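PDB 1V43: sugar-binding transport ATP-binding protein from Pyrococcus horikoshii, which probably hydrolyses ATP to power sugar uptake, as the nucleotide-binding subunit of an ABC transporter. Local coordinates for residues S170-D173 with A174-V178; V337-P340 with G341-I345; V353-L357 with D358-V362. All blocks are in the same frame, centred on the assembly; numbering follows the deposited sequence.

Contact 1 of 3, residues S170-D173 with A174-V178; sequences SNLD and AKLRV
With its first torsion at 58°, Asp173 tucks CG between its own backbone N and carbonyl carbon, and this turns the carboxylate back over the first turn of the helix that begins at Ala174. Asp173 thus serves as N-cap. Leu176 N donates to Asp173 OD2 at 3.0 Å, reaching the oxygen from above the carboxylate plane along a moderately bent path (145° at the hydrogen). A water molecule donates to the same OD2 and accepts from Lys175 N (3.0 Å), so two amides of the first turn are tied, one directly and one through water, to a single carboxylate oxygen. The negative charge there should interact favourably with the helix dipole. The other oxygen, Asp173 OD1, rests 3.2 Å from Leu176 CB, the two side chains crossing at about a right angle. Asp173 also gives its carbonyl O to Arg177 N at 2.8 Å, the first regular bond of the helix. Beside the cap, Leu172 CD2 packs on Leu176 CG at 4.1 Å. Arg177 leaves the helix with CG opposite the backbone N (chi1 -167°) and runs extended back along the loop, where one guanidinium face lies over Ser170; NH1 is 3.9 Å from Ser170 CA. Its NE forms a salt bridge with Glu204, and weaker, longer ion pairs reach Glu167 and Asp201. The sequence Ser-Asn-Leu-Asp, closely following strand 162-166 and ending in a helix N-cap, matches the D-loop of ABC ATPases, which lies just after the Walker B strand.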
ATOM      1  N   SER A 170     -11.910   3.748  -5.129  1.00 38.89           N
ATOM      2  CA  SER A 170     -10.678   3.825  -5.915  1.00 47.75           C
ATOM      3  C   SER A 170      -9.938   5.165  -5.953  1.00 49.18           C
ATOM      4  O   SER A 170      -8.707   5.186  -6.035  1.00 52.50           O
ATOM      5  CB  SER A 170     -10.938   3.353  -7.355  1.00 40.78           C
ATOM      6  OG  SER A 170     -11.886   4.179  -8.010  1.00 50.48           O
ATOM      7  N   ASN A 171     -10.667   6.273  -5.890  1.00 51.13           N
ATOM      8  CA  ASN A 171     -10.027   7.590  -5.944  1.00 61.83           C
ATOM      9  C   ASN A 171     -10.097   8.383  -4.633  1.00 59.87           C
ATOM     10  O   ASN A 171     -10.659   9.478  -4.598  1.00 63.01           O
ATOM     11  CB  ASN A 171     -10.653   8.426  -7.068  1.00 65.64           C
ATOM     12  CG  ASN A 171     -10.824   7.641  -8.361  1.00 72.16           C
ATOM     13  OD1 ASN A 171      -9.855   7.142  -8.939  1.00 73.94           O
ATOM     14  ND2 ASN A 171     -12.067   7.530  -8.821  1.00 72.98           N
ATOM     15  N   LEU A 172      -9.532   7.826  -3.563  1.00 55.95           N
ATOM     16  CA  LEU A 172      -9.516   8.468  -2.244  1.00 52.37           C
ATOM     17  C   LEU A 172      -8.131   8.313  -1.595  1.00 53.62           C
ATOM     18  O   LEU A 172      -7.471   7.290  -1.778  1.00 54.63           O
ATOM     19  CB  LEU A 172     -10.590   7.850  -1.331  1.00 45.13           C
ATOM     20  CG  LEU A 172     -12.067   8.215  -1.549  1.00 47.28           C
ATOM     21  CD1 LEU A 172     -12.517   7.812  -2.938  1.00 54.81           C
ATOM     22  CD2 LEU A 172     -12.921   7.525  -0.509  1.00 34.12           C
ATOM     23  N   ASP A 173      -7.687   9.322  -0.846  1.00 52.71           N
ATOM     24  CA  ASP A 173      -6.383   9.246  -0.195  1.00 54.92           C
ATOM     25  C   ASP A 173      -6.375   8.074   0.778  1.00 53.41           C
ATOM     26  O   ASP A 173      -7.374   7.791   1.436  1.00 55.24           O
ATOM     27  CB  ASP A 173      -6.034  10.566   0.531  1.00 60.33           C
ATOM     28  CG  ASP A 173      -7.067  10.972   1.589  1.00 65.78           C
ATOM     29  OD1 ASP A 173      -8.107  11.566   1.227  1.00 68.37           O
ATOM     30  OD2 ASP A 173      -6.834  10.703   2.790  1.00 61.48           O
ATOM     31  N   ALA A 174      -5.245   7.385   0.848  1.00 51.12           N
ATOM     32  CA  ALA A 174      -5.096   6.219   1.708  1.00 47.63           C
ATOM     33  C   ALA A 174      -5.782   6.337   3.062  1.00 47.82           C
ATOM     34  O   ALA A 174      -6.500   5.427   3.477  1.00 49.90           O
ATOM     35  CB  ALA A 174      -3.621   5.906   1.895  1.00 41.79           C
ATOM     36  N   LYS A 175      -5.569   7.455   3.751  1.00 46.63           N
ATOM     37  CA  LYS A 175      -6.161   7.666   5.071  1.00 41.45           C
ATOM     38  C   LYS A 175      -7.696   7.734   5.038  1.00 41.13           C
ATOM     39  O   LYS A 175      -8.381   7.154   5.897  1.00 39.24           O
ATOM     40  CB  LYS A 175      -5.575   8.937   5.693  1.00 44.06           C
ATOM     41  CG  LYS A 175      -6.059   9.286   7.098  1.00 39.14           C
ATOM     42  CD  LYS A 175      -5.425  10.619   7.534  1.00 40.59           C
ATOM     43  CE  LYS A 175      -6.008  11.151   8.827  1.00 54.20           C
ATOM     44  NZ  LYS A 175      -5.306  12.383   9.293  1.00 53.21           N
ATOM     45  N   LEU A 176      -8.240   8.436   4.053  1.00 35.15           N
ATOM     46  CA  LEU A 176      -9.687   8.540   3.938  1.00 32.43           C
ATOM     47  C   LEU A 176     -10.269   7.209   3.470  1.00 25.41           C
ATOM     48  O   LEU A 176     -11.377   6.846   3.838  1.00 29.44           O
ATOM     49  CB  LEU A 176     -10.068   9.645   2.958  1.00 26.78           C
ATOM     50  CG  LEU A 176     -11.561   9.777   2.634  1.00 39.53           C
ATOM     51  CD1 LEU A 176     -12.364  10.106   3.896  1.00 27.23           C
ATOM     52  CD2 LEU A 176     -11.746  10.864   1.578  1.00 45.82           C
ATOM     53  N   ARG A 177      -9.517   6.473   2.663  1.00 30.85           N
ATOM     54  CA  ARG A 177     -10.013   5.199   2.175  1.00 27.11           C
ATOM     55  C   ARG A 177     -10.275   4.249   3.350  1.00 26.93           C
ATOM     56  O   ARG A 177     -11.345   3.646   3.428  1.00 27.83           O
ATOM     57  CB  ARG A 177      -9.029   4.589   1.171  1.00 36.13           C
ATOM     58  CG  ARG A 177      -9.606   3.424   0.391  1.00 38.86           C
ATOM     59  CD  ARG A 177      -8.854   3.149  -0.908  1.00 41.51           C
ATOM     60  NE  ARG A 177      -9.408   1.976  -1.585  1.00 40.29           N
ATOM     61  CZ  ARG A 177      -9.051   1.560  -2.793  1.00 39.44           C
ATOM     62  NH1 ARG A 177      -8.134   2.220  -3.478  1.00 42.20           N
ATOM     63  NH2 ARG A 177      -9.612   0.476  -3.313  1.00 38.64           N
ATOM     64  N   VAL A 178      -9.322   4.143   4.278  1.00 27.00           N
ATOM     65  CA  VAL A 178      -9.493   3.263   5.424  1.00 29.55           C
ATOM     66  C   VAL A 178     -10.707   3.674   6.244  1.00 34.17           C
ATOM     67  O   VAL A 178     -11.488   2.823   6.678  1.00 31.98           O
ATOM     68  CB  VAL A 178      -8.223   3.232   6.326  1.00 29.91           C
ATOM     69  CG1 VAL A 178      -8.552   2.613   7.678  1.00 33.24           C
ATOM     70  CG2 VAL A 178      -7.137   2.376   5.662  1.00 29.29           C
TER
HETATM   71  O   HOH W   1      -3.821   9.752   2.843  1.00 43.31           O

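Contact 2 of 3, residues V337-P340 with G341-I345; sequences VKLP and GHIPI
Leu339 and Ile343 set their side chains at about a right angle to each other where the chain turns off the end of strand 333-340. The meeting is one of end methyls, Leu339 CD1 to Ile343 CD1 at 4.2 Å. In Ile343 the CG1 branch stands opposite the carbonyl carbon (chi1 -58°) and carries CD1 back toward the strand, where it also lies 3.8 Å from Pro340 O. Between them Gly341 takes a positive phi of 77° and bends the chain away from the strand direction. Thr324 OG1 spans the loop beyond the bend, hydrogen-bonding to Gly341 O and Ile343 N, while Leu339 packs on Leu326 of strand 323-330. Further along, Pro344 CG sits 3.0 Å above one face of the His342 ring, offset toward its rim, and His342 NE2 is hydrogen-bonded to Thr227 of the second subunit. Pro340 packs against Pro340 of that subunit, and Lys338 forms a salt bridge with Asp323 of the second subunit. The turn therefore follows the end of strand 333-340 in an antiparallel sheet and also lies at the subunit interface, consistent with the OB-like TOBE domain, which contributes to the dimer contact in MalK-type ATPases.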
ATOM      1  N   VAL A 337      11.530 -11.811   3.861  1.00 26.80           N
ATOM      2  CA  VAL A 337      11.217 -12.056   5.258  1.00 23.51           C
ATOM      3  C   VAL A 337      10.729 -10.730   5.850  1.00 31.02           C
ATOM      4  O   VAL A 337      11.404  -9.700   5.752  1.00 27.37           O
ATOM      5  CB  VAL A 337      12.453 -12.543   6.034  1.00 29.55           C
ATOM      6  CG1 VAL A 337      12.138 -12.622   7.522  1.00 21.78           C
ATOM      7  CG2 VAL A 337      12.881 -13.918   5.514  1.00 22.68           C
ATOM      8  N   LYS A 338       9.552 -10.753   6.461  1.00 30.19           N
ATOM      9  CA  LYS A 338       9.003  -9.535   7.029  1.00 27.29           C
ATOM     10  C   LYS A 338       9.162  -9.468   8.540  1.00 31.25           C
ATOM     11  O   LYS A 338       8.627 -10.301   9.261  1.00 31.57           O
ATOM     12  CB  LYS A 338       7.526  -9.410   6.656  1.00 28.64           C
ATOM     13  CG  LYS A 338       6.858  -8.173   7.216  1.00 28.24           C
ATOM     14  CD  LYS A 338       5.406  -8.115   6.783  1.00 40.40           C
ATOM     15  CE  LYS A 338       4.693  -6.930   7.405  1.00 46.91           C
ATOM     16  NZ  LYS A 338       3.304  -6.799   6.903  1.00 55.28           N
ATOM     17  N   LEU A 339       9.899  -8.467   9.009  1.00 24.84           N
ATOM     18  CA  LEU A 339      10.120  -8.283  10.435  1.00 34.07           C
ATOM     19  C   LEU A 339       9.432  -7.008  10.921  1.00 38.14           C
ATOM     20  O   LEU A 339       9.495  -5.973  10.261  1.00 41.08           O
ATOM     21  CB  LEU A 339      11.609  -8.162  10.725  1.00 34.58           C
ATOM     22  CG  LEU A 339      12.515  -9.293  10.244  1.00 44.03           C
ATOM     23  CD1 LEU A 339      13.968  -8.883  10.458  1.00 35.13           C
ATOM     24  CD2 LEU A 339      12.183 -10.580  11.001  1.00 40.54           C
ATOM     25  N   PRO A 340       8.760  -7.072  12.081  1.00 40.32           N
ATOM     26  CA  PRO A 340       8.071  -5.899  12.638  1.00 37.62           C
ATOM     27  C   PRO A 340       9.093  -4.852  13.067  1.00 34.22           C
ATOM     28  O   PRO A 340      10.213  -5.197  13.445  1.00 31.28           O
ATOM     29  CB  PRO A 340       7.315  -6.469  13.842  1.00 42.64           C
ATOM     30  CG  PRO A 340       7.088  -7.926  13.449  1.00 49.70           C
ATOM     31  CD  PRO A 340       8.421  -8.296  12.831  1.00 41.29           C
ATOM     32  N   GLY A 341       8.718  -3.578  12.997  1.00 34.70           N
ATOM     33  CA  GLY A 341       9.627  -2.525  13.418  1.00 35.65           C
ATOM     34  C   GLY A 341      10.743  -2.194  12.446  1.00 40.19           C
ATOM     35  O   GLY A 341      10.781  -2.707  11.323  1.00 38.81           O
ATOM     36  N   HIS A 342      11.664  -1.346  12.898  1.00 44.30           N
ATOM     37  CA  HIS A 342      12.797  -0.885  12.091  1.00 52.94           C
ATOM     38  C   HIS A 342      14.048  -1.678  12.471  1.00 58.65           C
ATOM     39  O   HIS A 342      14.496  -1.634  13.617  1.00 60.74           O
ATOM     40  CB  HIS A 342      13.013   0.623  12.342  1.00 54.24           C
ATOM     41  CG  HIS A 342      13.762   1.337  11.252  1.00 61.71           C
ATOM     42  ND1 HIS A 342      13.372   1.301   9.928  1.00 62.23           N
ATOM     43  CD2 HIS A 342      14.850   2.144  11.299  1.00 57.53           C
ATOM     44  CE1 HIS A 342      14.188   2.053   9.210  1.00 55.72           C
ATOM     45  NE2 HIS A 342      15.094   2.576  10.016  1.00 55.67           N
ATOM     46  N   ILE A 343      14.593  -2.412  11.505  1.00 61.46           N
ATOM     47  CA  ILE A 343      15.794  -3.226  11.707  1.00 64.52           C
ATOM     48  C   ILE A 343      16.588  -3.194  10.399  1.00 68.37           C
ATOM     49  O   ILE A 343      16.697  -4.206   9.704  1.00 65.51           O
ATOM     50  CB  ILE A 343      15.413  -4.689  12.040  1.00 63.70           C
ATOM     51  CG1 ILE A 343      14.540  -4.721  13.293  1.00 62.01           C
ATOM     52  CG2 ILE A 343      16.660  -5.523  12.257  1.00 63.24           C
ATOM     53  CD1 ILE A 343      13.914  -6.069  13.562  1.00 67.31           C
ATOM     54  N   PRO A 344      17.144  -2.017  10.044  1.00 72.45           N
ATOM     55  CA  PRO A 344      17.935  -1.769   8.828  1.00 74.75           C
ATOM     56  C   PRO A 344      19.229  -2.557   8.651  1.00 76.14           C
ATOM     57  O   PRO A 344      20.201  -2.019   8.118  1.00 77.51           O
ATOM     58  CB  PRO A 344      18.207  -0.264   8.891  1.00 73.80           C
ATOM     59  CG  PRO A 344      17.040   0.264   9.658  1.00 75.80           C
ATOM     60  CD  PRO A 344      16.917  -0.752  10.767  1.00 74.26           C
ATOM     61  N   ILE A 345      19.247  -3.818   9.084  1.00 75.28           N
ATOM     62  CA  ILE A 345      20.443  -4.645   8.939  1.00 69.53           C
ATOM     63  C   ILE A 345      20.997  -4.424   7.535  1.00 70.76           C
ATOM     64  O   ILE A 345      20.239  -4.185   6.593  1.00 72.64           O
ATOM     65  CB  ILE A 345      20.133  -6.146   9.149  1.00 65.08           C
ATOM     66  CG1 ILE A 345      19.354  -6.704   7.965  1.00 56.96           C
ATOM     67  CG2 ILE A 345      19.319  -6.333  10.412  1.00 59.57           C
ATOM     68  CD1 ILE A 345      19.168  -8.196   8.038  1.00 57.13           C
TER

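Contact 3 of 3, residues V353-L357 with D358-V362; sequences VIMDL and DMIHV
Asp356 OD1 is gripped by two donors: Asp358 N at 2.9 Å and a water at 2.8 Å. The amide comes to the anti side of the carboxylate, 28° out of its plane. The same water also donates to Asp358 OD1 (2.6 Å), so it sits between two carboxylates whose OD1 atoms are only 4.2 Å apart and probably eases their repulsion. Asp358 OD2 is further held by a salt bridge to Arg306. In Asp356 a first torsion of -173° places CG beside the carbonyl carbon, bringing the carboxylate toward the amide of Asp358. Asp356 O accepts from Met359 N at 2.9 Å, the donor lying above the carbonyl plane. Together these bonds make an Asx turn on top of a type I beta turn spanning Asp356 to Met359, which links strand 350-356 of one antiparallel sheet to strand 361-364 of another, within the OB-like C-terminal part of the protein. Met359 crosses the Asp356 side chain obliquely, CG 3.7 Å from Asp356 OD2. On the apolar side, Leu357 and Ile360 run side by side and point the same way. Their CD1 atoms are modelled 3.3 Å apart, too close to trust, and with its unusual first torsion of -105° the end of Leu357 is doubtful. Met355, bent near its end, brings CE obliquely to Ile360 CD1, while Phe286 of strand 283-288 packs against both Met355 and Ile360.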
ATOM      1  N   VAL A 353      17.654 -17.784   8.876  1.00 43.13           N
ATOM      2  CA  VAL A 353      16.236 -17.609   8.644  1.00 39.46           C
ATOM      3  C   VAL A 353      15.471 -18.765   9.279  1.00 39.94           C
ATOM      4  O   VAL A 353      15.773 -19.934   9.040  1.00 38.11           O
ATOM      5  CB  VAL A 353      15.930 -17.557   7.144  1.00 39.08           C
ATOM      6  CG1 VAL A 353      14.436 -17.416   6.939  1.00 46.41           C
ATOM      7  CG2 VAL A 353      16.672 -16.384   6.495  1.00 42.24           C
ATOM      8  N   ILE A 354      14.478 -18.426  10.092  1.00 39.74           N
ATOM      9  CA  ILE A 354      13.663 -19.428  10.768  1.00 39.97           C
ATOM     10  C   ILE A 354      12.251 -19.472  10.189  1.00 36.83           C
ATOM     11  O   ILE A 354      11.512 -18.491  10.286  1.00 30.52           O
ATOM     12  CB  ILE A 354      13.552 -19.121  12.276  1.00 42.43           C
ATOM     13  CG1 ILE A 354      14.928 -18.776  12.847  1.00 42.27           C
ATOM     14  CG2 ILE A 354      12.995 -20.329  13.009  1.00 45.02           C
ATOM     15  CD1 ILE A 354      14.919 -18.516  14.344  1.00 44.55           C
ATOM     16  N   MET A 355      11.887 -20.609   9.597  1.00 33.12           N
ATOM     17  CA  MET A 355      10.564 -20.813   9.011  1.00 34.98           C
ATOM     18  C   MET A 355       9.598 -21.512   9.981  1.00 40.79           C
ATOM     19  O   MET A 355       9.974 -22.476  10.674  1.00 32.93           O
ATOM     20  CB  MET A 355      10.652 -21.678   7.745  1.00 32.76           C
ATOM     21  CG  MET A 355      11.704 -21.266   6.732  1.00 48.72           C
ATOM     22  SD  MET A 355      11.505 -22.141   5.154  1.00 57.15           S
ATOM     23  CE  MET A 355      10.761 -23.687   5.707  1.00 53.83           C
ATOM     24  N   ASP A 356       8.355 -21.037  10.021  1.00 35.26           N
ATOM     25  CA  ASP A 356       7.339 -21.653  10.872  1.00 36.15           C
ATOM     26  C   ASP A 356       6.718 -22.789  10.064  1.00 35.56           C
ATOM     27  O   ASP A 356       5.885 -22.559   9.182  1.00 34.86           O
ATOM     28  CB  ASP A 356       6.240 -20.654  11.258  1.00 34.68           C
ATOM     29  CG  ASP A 356       5.259 -21.229  12.286  1.00 36.45           C
ATOM     30  OD1 ASP A 356       5.080 -22.471  12.340  1.00 37.11           O
ATOM     31  OD2 ASP A 356       4.654 -20.440  13.035  1.00 33.95           O
ATOM     32  N   LEU A 357       7.130 -24.013  10.377  1.00 39.09           N
ATOM     33  CA  LEU A 357       6.657 -25.209   9.698  1.00 38.71           C
ATOM     34  C   LEU A 357       5.144 -25.394   9.696  1.00 38.26           C
ATOM     35  O   LEU A 357       4.596 -26.036   8.800  1.00 39.51           O
ATOM     36  CB  LEU A 357       7.342 -26.442  10.306  1.00 40.96           C
ATOM     37  CG  LEU A 357       8.451 -27.101   9.470  1.00 42.98           C
ATOM     38  CD1 LEU A 357       9.153 -26.076   8.596  1.00 42.07           C
ATOM     39  CD2 LEU A 357       9.447 -27.784  10.392  1.00 43.43           C
ATOM     40  N   ASP A 358       4.466 -24.833  10.688  1.00 31.80           N
ATOM     41  CA  ASP A 358       3.021 -24.962  10.762  1.00 39.74           C
ATOM     42  C   ASP A 358       2.301 -24.004   9.814  1.00 41.40           C
ATOM     43  O   ASP A 358       1.095 -24.128   9.602  1.00 38.59           O
ATOM     44  CB  ASP A 358       2.555 -24.745  12.203  1.00 42.21           C
ATOM     45  CG  ASP A 358       2.878 -25.932  13.106  1.00 46.37           C
ATOM     46  OD1 ASP A 358       3.190 -25.711  14.296  1.00 55.16           O
ATOM     47  OD2 ASP A 358       2.809 -27.090  12.630  1.00 49.16           O
ATOM     48  N   MET A 359       3.043 -23.061   9.242  1.00 30.56           N
ATOM     49  CA  MET A 359       2.471 -22.086   8.311  1.00 36.84           C
ATOM     50  C   MET A 359       2.907 -22.358   6.868  1.00 39.85           C
ATOM     51  O   MET A 359       2.749 -21.510   5.996  1.00 38.48           O
ATOM     52  CB  MET A 359       2.890 -20.660   8.693  1.00 33.65           C
ATOM     53  CG  MET A 359       2.440 -20.203  10.074  1.00 36.18           C
ATOM     54  SD  MET A 359       0.662 -20.364  10.333  1.00 47.35           S
ATOM     55  CE  MET A 359       0.087 -18.887   9.702  1.00 47.13           C
ATOM     56  N   ILE A 360       3.444 -23.545   6.620  1.00 33.53           N
ATOM     57  CA  ILE A 360       3.913 -23.894   5.286  1.00 40.32           C
ATOM     58  C   ILE A 360       2.825 -24.419   4.358  1.00 35.63           C
ATOM     59  O   ILE A 360       1.825 -24.969   4.803  1.00 42.48           O
ATOM     60  CB  ILE A 360       5.058 -24.929   5.384  1.00 45.95           C
ATOM     61  CG1 ILE A 360       6.346 -24.211   5.791  1.00 44.73           C
ATOM     62  CG2 ILE A 360       5.214 -25.687   4.079  1.00 48.68           C
ATOM     63  CD1 ILE A 360       7.566 -25.093   5.831  1.00 44.23           C
ATOM     64  N   HIS A 361       3.027 -24.225   3.062  1.00 31.77           N
ATOM     65  CA  HIS A 361       2.088 -24.698   2.048  1.00 34.58           C
ATOM     66  C   HIS A 361       2.857 -25.453   0.958  1.00 37.98           C
ATOM     67  O   HIS A 361       4.058 -25.240   0.766  1.00 35.31           O
ATOM     68  CB  HIS A 361       1.337 -23.518   1.413  1.00 31.47           C
ATOM     69  CG  HIS A 361       0.591 -22.672   2.398  1.00 36.03           C
ATOM     70  ND1 HIS A 361      -0.679 -22.982   2.837  1.00 40.42           N
ATOM     71  CD2 HIS A 361       0.966 -21.563   3.080  1.00 33.99           C
ATOM     72  CE1 HIS A 361      -1.051 -22.102   3.750  1.00 33.32           C
ATOM     73  NE2 HIS A 361      -0.071 -21.231   3.915  1.00 43.38           N
ATOM     74  N   VAL A 362       2.153 -26.334   0.253  1.00 40.33           N
ATOM     75  CA  VAL A 362       2.725 -27.118  -0.835  1.00 37.63           C
ATOM     76  C   VAL A 362       1.652 -27.213  -1.917  1.00 37.40           C
ATOM     77  O   VAL A 362       0.540 -27.648  -1.646  1.00 45.31           O
ATOM     78  CB  VAL A 362       3.074 -28.554  -0.387  1.00 42.31           C
ATOM     79  CG1 VAL A 362       3.790 -29.282  -1.534  1.00 34.39           C
ATOM     80  CG2 VAL A 362       3.929 -28.527   0.878  1.00 39.39           C
TER
HETATM   81  O   HOH W   2       4.822 -23.808  14.803  1.00 42.81           O

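Overall arrangement
The three contacts follow one another along the chain without overlap. Contact 1 belongs to the ATPase portion, at the start of helix 174-191; contacts 2 and 3 lie in the TOBE region, with centres about 26 and 34 Å from that of contact 1. Contacts 2 and 3 are neighbours, 18 Å between centres, and involve successive strands, 333-340 and 350-356, of one antiparallel sheet; Val337 CG2 packs on Val353 CG1 at 4.1 Å. Contact 3 then leads on to the sheet that includes strand 361-364. Contacts 1 and 2 both touch the second subunit, so both the ATPase and the C-terminal parts contribute to the dimer contact, whereas contact 3 stays within its own chain.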